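Local coordinates for mitochondrial RNA-binding protein 1 (Trypanosoma brucei, PDB 2GIA) that pairs with MRP2 in a guide-RNA binding complex that acts as a matchmaker of RNAs in mitochondrial RNA editing, at residues Val112-Val115 with Met120-Trp123; Arg87-Thr92 with Thr96-Lys101. All blocks are in the same frame, centred on the assembly; numbering follows the deposited sequence.

Contacts 1 and 2 are two antiparallel pairings of one five-stranded sheet, where 87-91 and 111-112 are the outermost strands within this chain. Contact 2 is a regular hairpin between adjacent strands, its face of H88, M90, L97 and F99 buried, partly against helix 71-81, and its R87, R89 and E91 side exposed. Contact 1 is a much shorter pairing at the other side of the sheet, a single bridge giving way to a loop, with V112 and W123 buried. Both are thus only partly core, and each adds a salt bridge: D98 serves two arginines, E121 pairs with R114. The two meet where L97 CD2 packs on V112 CG1, 3.9 Å away, and on W123.

Contact 1 (Val112-Val115 with Met120-Trp123); sequences VHRV and MEDW
V112 and E121 form an antiparallel hydrogen-bonded pair, V112 N giving to E121 O at 3.1 Å and E121 N returning to V112 O at 2.9 Å, before the first segment turns off into a loop. Beyond that bridge in sequence, R114 reaches back to E121. Its side chain runs extended from CG to NE and meets the glutamate at about a right angle, NH2 lying 2.8 Å from E121 OE2. This oxygen sits close to the guanidinium plane, yet the nitrogen comes to it from above the carboxylate, because the two planes are turned 61° apart. The companion bond from NE to OE1 is weak and bent, so the salt bridge is a skewed, two-point grip. E121 offers the carboxylate there with CG set between its backbone N and carbonyl carbon (chi1 62°) and the chain straight beyond. R114 NH1 has a further partner in the carbonyl of R63.

M120 curls in the other direction. Bent at both chi2 and chi3, it brings SD to the edge of the H113 imidazole, 5.0 Å from the ring centroid and almost in the ring plane, while CE rests near V112 N. ND1 of that ring donates to R114 O with the nearly straight angle of 170°, which helps hold the ring's rotation.

The apolar part is V112 against W123: CG2 touches CB of the tryptophan at 3.8 Å and CG1 approaches its CE3. The indole NE1 is bonded to Q41 OE1 in strand 36-43. Besides meeting strand 96-101, V112 and W123 both pack on I65 of strand 65-68, which places the pairing where the chain's four-stranded and five-stranded sheets come together.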
loop_
_atom_site.group_PDB
_atom_site.type_symbol
_atom_site.label_atom_id
_atom_site.label_comp_id
_atom_site.label_asym_id
_atom_site.label_seq_id
_atom_site.Cartn_x
_atom_site.Cartn_y
_atom_site.Cartn_z
ATOM N N VAL B 112 -18.631 -21.839 16.416
ATOM C CA VAL B 112 -17.887 -21.013 17.386
ATOM C C VAL B 112 -18.659 -21.115 18.703
ATOM O O VAL B 112 -19.754 -21.665 18.749
ATOM C CB VAL B 112 -17.940 -19.502 17.020
ATOM C CG1 VAL B 112 -17.318 -19.281 15.634
ATOM C CG2 VAL B 112 -19.425 -19.011 16.982
ATOM N N HIS B 113 -18.116 -20.570 19.775
ATOM C CA HIS B 113 -18.940 -20.568 20.989
ATOM C C HIS B 113 -19.006 -19.130 21.476
ATOM O O HIS B 113 -18.148 -18.327 21.097
ATOM C CB HIS B 113 -18.349 -21.515 22.029
ATOM C CG HIS B 113 -16.938 -21.218 22.402
ATOM N ND1 HIS B 113 -16.588 -20.137 23.184
ATOM C CD2 HIS B 113 -15.789 -21.883 22.134
ATOM C CE1 HIS B 113 -15.278 -20.149 23.386
ATOM N NE2 HIS B 113 -14.770 -21.196 22.760
ATOM N N ARG B 114 -20.050 -18.769 22.222
ATOM C CA ARG B 114 -20.144 -17.419 22.762
ATOM C C ARG B 114 -19.286 -17.272 24.017
ATOM O O ARG B 114 -18.716 -18.268 24.511
ATOM C CB ARG B 114 -21.593 -17.060 23.037
ATOM C CG ARG B 114 -22.341 -16.915 21.741
ATOM C CD ARG B 114 -23.760 -16.420 21.833
ATOM N NE ARG B 114 -24.294 -16.527 20.479
ATOM C CZ ARG B 114 -24.266 -15.556 19.572
ATOM N NH1 ARG B 114 -23.755 -14.335 19.868
ATOM N NH2 ARG B 114 -24.671 -15.837 18.335
ATOM N N VAL B 115 -19.144 -16.044 24.521
ATOM C CA VAL B 115 -18.316 -15.840 25.713
ATOM C C VAL B 115 -18.878 -16.627 26.878
ATOM O O VAL B 115 -20.102 -16.733 27.038
ATOM C CB VAL B 115 -18.229 -14.362 26.174
ATOM C CG1 VAL B 115 -17.288 -13.597 25.293
ATOM C CG2 VAL B 115 -19.611 -13.747 26.205
ATOM N N MET B 120 -21.187 -25.067 21.448
ATOM C CA MET B 120 -20.910 -24.583 20.079
ATOM C C MET B 120 -22.164 -24.277 19.301
ATOM O O MET B 120 -23.183 -24.934 19.493
ATOM C CB MET B 120 -20.114 -25.618 19.288
ATOM C CG MET B 120 -18.843 -26.094 19.955
ATOM S SD MET B 120 -17.634 -24.808 20.144
ATOM C CE MET B 120 -17.066 -24.605 18.378
ATOM N N GLU B 121 -22.105 -23.273 18.428
ATOM C CA GLU B 121 -23.266 -22.951 17.606
ATOM C C GLU B 121 -22.858 -22.614 16.172
ATOM O O GLU B 121 -21.695 -22.249 15.915
ATOM C CB GLU B 121 -24.077 -21.793 18.200
ATOM C CG GLU B 121 -23.403 -20.489 18.319
ATOM C CD GLU B 121 -24.333 -19.456 18.985
ATOM O OE1 GLU B 121 -24.458 -19.475 20.227
ATOM O OE2 GLU B 121 -24.949 -18.650 18.250
ATOM N N ASP B 122 -23.808 -22.748 15.258
ATOM C CA ASP B 122 -23.551 -22.450 13.853
ATOM C C ASP B 122 -23.629 -20.940 13.718
ATOM O O ASP B 122 -24.550 -20.305 14.228
ATOM C CB ASP B 122 -24.581 -23.162 12.994
ATOM C CG ASP B 122 -24.462 -24.691 13.136
ATOM O OD1 ASP B 122 -25.460 -25.360 13.449
ATOM O OD2 ASP B 122 -23.337 -25.218 12.970
ATOM N N TRP B 123 -22.644 -20.365 13.046
ATOM C CA TRP B 123 -22.578 -18.908 12.919
ATOM C C TRP B 123 -22.182 -18.537 11.471
ATOM O O TRP B 123 -21.453 -19.271 10.814
ATOM C CB TRP B 123 -21.518 -18.406 13.882
ATOM C CG TRP B 123 -21.346 -16.886 13.899
ATOM C CD1 TRP B 123 -22.289 -15.943 14.214
ATOM C CD2 TRP B 123 -20.149 -16.179 13.625
ATOM N NE1 TRP B 123 -21.732 -14.678 14.156
ATOM C CE2 TRP B 123 -20.412 -14.801 13.795
ATOM C CE3 TRP B 123 -18.858 -16.573 13.251
ATOM C CZ2 TRP B 123 -19.432 -13.815 13.601
ATOM C CZ3 TRP B 123 -17.879 -15.593 13.058
ATOM C CH2 TRP B 123 -18.176 -14.232 13.232
#

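Contact 2 (Arg87-Thr92 with Thr96-Lys101); sequences RHRMET and TLDFEK
R89 and D98 face each other across a beta hairpin of strands 87-91 and 96-101, whose axes, nearly antiparallel, come within 4.6 Å of each other. H88 with F99 and M90 with L97 are its hydrogen-bonded pairs, and the shortest of their bonds is M90 N to L97 O at 2.7 Å.

The buried, closely covered face carries H88, M90, L97 and F99. M90, bent at chi3, curls its CE back so that it lies 4.3 Å from both L97 CB and F99 CB. F99 directs its ring away from strand 87-91 onto L77 and V80 of helix 71-81. H88 also turns to that helix, stacking on Y76 and bonding D73 through NE2.

The other face is polar and more open, with R87, R89 and E91 all exposed. Here D98, itself buried, is the centre of a salt-bridge network. R89 grips it side-on, the two flat groups nearly coplanar (20°): NE meets the syn lone pair of OD1 at 2.6 Å, and NH2 gives an almost straight bond to OD2 at 2.8 Å. R87 treats the same carboxylate differently. Bent at chi3 (92°), it lays a guanidinium face over OD2, a contact of charge alone. The two guanidinium groups, both gathered on this one carboxylate, overlap face to face but offset, R87 NH2 lying 3.5 Å above the plane of R89's guanidinium, over its centre. Further along, E91 and T96 run side by side, with CG and CG2 in loose contact. At the turn a water lies 3.0 Å from T96 OG1 and makes a long, weak bond to T92 O.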
loop_
_atom_site.group_PDB
_atom_site.type_symbol
_atom_site.label_atom_id
_atom_site.label_comp_id
_atom_site.label_asym_id
_atom_site.label_seq_id
_atom_site.Cartn_x
_atom_site.Cartn_y
_atom_site.Cartn_z
ATOM N N ARG B 87 -10.955 -20.634 -0.784
ATOM C CA ARG B 87 -11.511 -20.752 0.543
ATOM C C ARG B 87 -10.396 -21.018 1.517
ATOM O O ARG B 87 -9.426 -21.701 1.196
ATOM C CB ARG B 87 -12.498 -21.960 0.597
ATOM C CG ARG B 87 -13.184 -22.279 1.993
ATOM C CD ARG B 87 -14.091 -23.614 2.006
ATOM N NE ARG B 87 -13.377 -24.854 2.424
ATOM C CZ ARG B 87 -13.882 -26.093 2.376
ATOM N NH1 ARG B 87 -15.128 -26.308 1.938
ATOM N NH2 ARG B 87 -13.129 -27.143 2.739
ATOM N N HIS B 88 -10.523 -20.490 2.723
ATOM C CA HIS B 88 -9.516 -20.815 3.721
ATOM C C HIS B 88 -10.280 -21.379 4.933
ATOM O O HIS B 88 -11.195 -20.720 5.446
ATOM C CB HIS B 88 -8.705 -19.586 4.142
ATOM C CG HIS B 88 -7.759 -19.864 5.282
ATOM N ND1 HIS B 88 -6.883 -20.927 5.259
ATOM C CD2 HIS B 88 -7.536 -19.217 6.445
ATOM C CE1 HIS B 88 -6.159 -20.924 6.362
ATOM N NE2 HIS B 88 -6.529 -19.895 7.103
ATOM N N ARG B 89 -9.921 -22.591 5.365
ATOM C CA ARG B 89 -10.568 -23.198 6.521
ATOM C C ARG B 89 -9.645 -23.077 7.733
ATOM O O ARG B 89 -8.474 -23.340 7.649
ATOM C CB ARG B 89 -10.898 -24.694 6.248
ATOM C CG ARG B 89 -11.331 -25.428 7.537
ATOM C CD ARG B 89 -12.169 -26.666 7.235
ATOM N NE ARG B 89 -13.405 -26.306 6.543
ATOM C CZ ARG B 89 -14.335 -27.181 6.169
ATOM N NH1 ARG B 89 -14.177 -28.475 6.438
ATOM N NH2 ARG B 89 -15.382 -26.786 5.461
ATOM N N MET B 90 -10.187 -22.667 8.865
ATOM C CA MET B 90 -9.394 -22.518 10.070
ATOM C C MET B 90 -10.027 -23.360 11.154
ATOM O O MET B 90 -11.210 -23.207 11.446
ATOM C CB MET B 90 -9.398 -21.041 10.473
ATOM C CG MET B 90 -8.650 -20.166 9.447
ATOM S SD MET B 90 -9.083 -18.453 9.660
ATOM C CE MET B 90 -10.650 -18.351 8.835
ATOM N N GLU B 91 -9.242 -24.266 11.736
ATOM C CA GLU B 91 -9.756 -25.133 12.778
ATOM C C GLU B 91 -8.869 -25.028 14.004
ATOM O O GLU B 91 -7.642 -25.125 13.918
ATOM C CB GLU B 91 -9.794 -26.572 12.291
ATOM C CG GLU B 91 -10.550 -26.732 11.020
ATOM C CD GLU B 91 -10.602 -28.164 10.556
ATOM O OE1 GLU B 91 -11.444 -28.920 11.088
ATOM O OE2 GLU B 91 -9.793 -28.527 9.666
ATOM N N THR B 92 -9.482 -24.739 15.138
ATOM C CA THR B 92 -8.727 -24.684 16.379
ATOM C C THR B 92 -9.644 -25.317 17.420
ATOM O O THR B 92 -10.764 -25.741 17.104
ATOM C CB THR B 92 -8.434 -23.258 16.823
ATOM O OG1 THR B 92 -9.675 -22.599 17.103
ATOM C CG2 THR B 92 -7.659 -22.498 15.748
ATOM N N THR B 96 -14.231 -23.567 14.199
ATOM C CA THR B 96 -13.973 -24.123 12.867
ATOM C C THR B 96 -14.634 -23.146 11.954
ATOM O O THR B 96 -15.835 -23.036 11.955
ATOM C CB THR B 96 -14.574 -25.533 12.653
ATOM O OG1 THR B 96 -13.875 -26.443 13.498
ATOM C CG2 THR B 96 -14.341 -26.000 11.205
ATOM N N LEU B 97 -13.835 -22.428 11.159
ATOM C CA LEU B 97 -14.395 -21.379 10.322
ATOM C C LEU B 97 -13.839 -21.408 8.929
ATOM O O LEU B 97 -12.643 -21.638 8.728
ATOM C CB LEU B 97 -14.064 -19.978 10.942
ATOM C CG LEU B 97 -14.781 -19.523 12.213
ATOM C CD1 LEU B 97 -14.209 -18.176 12.790
ATOM C CD2 LEU B 97 -16.244 -19.373 11.844
ATOM N N ASP B 98 -14.715 -21.161 7.961
ATOM C CA ASP B 98 -14.300 -21.046 6.565
ATOM C C ASP B 98 -14.469 -19.588 6.154
ATOM O O ASP B 98 -15.486 -18.942 6.505
ATOM C CB ASP B 98 -15.223 -21.850 5.615
ATOM C CG ASP B 98 -14.879 -23.341 5.571
ATOM O OD1 ASP B 98 -13.952 -23.751 6.283
ATOM O OD2 ASP B 98 -15.549 -24.090 4.832
ATOM N N PHE B 99 -13.535 -19.094 5.350
ATOM C CA PHE B 99 -13.678 -17.744 4.812
ATOM C C PHE B 99 -13.633 -17.922 3.284
ATOM O O PHE B 99 -12.663 -18.508 2.746
ATOM C CB PHE B 99 -12.484 -16.847 5.241
ATOM C CG PHE B 99 -12.554 -15.448 4.685
ATOM C CD1 PHE B 99 -11.716 -15.051 3.644
ATOM C CD2 PHE B 99 -13.445 -14.500 5.254
ATOM C CE1 PHE B 99 -11.752 -13.715 3.167
ATOM C CE2 PHE B 99 -13.500 -13.158 4.792
ATOM C CZ PHE B 99 -12.649 -12.753 3.742
ATOM N N GLU B 100 -14.641 -17.401 2.570
ATOM C CA GLU B 100 -14.605 -17.541 1.113
ATOM C C GLU B 100 -15.182 -16.323 0.418
ATOM O O GLU B 100 -15.928 -15.536 1.025
ATOM C CB GLU B 100 -15.353 -18.800 0.667
ATOM C CG GLU B 100 -16.726 -18.950 1.260
ATOM C CD GLU B 100 -17.241 -20.395 1.067
ATOM O OE1 GLU B 100 -17.740 -20.971 2.024
ATOM O OE2 GLU B 100 -17.136 -20.952 -0.044
ATOM N N LYS B 101 -14.842 -16.166 -0.853
ATOM C CA LYS B 101 -15.304 -15.007 -1.627
ATOM C C LYS B 101 -16.572 -15.388 -2.353
ATOM O O LYS B 101 -16.644 -16.477 -2.918
ATOM C CB LYS B 101 -14.214 -14.566 -2.626
ATOM C CG LYS B 101 -14.529 -13.250 -3.405
ATOM C CD LYS B 101 -13.260 -12.692 -4.041
ATOM C CE LYS B 101 -13.476 -11.281 -4.608
ATOM N NZ LYS B 101 -12.159 -10.776 -5.058
HETATM O O HOH W 1 -14.060 -26.594 16.501
#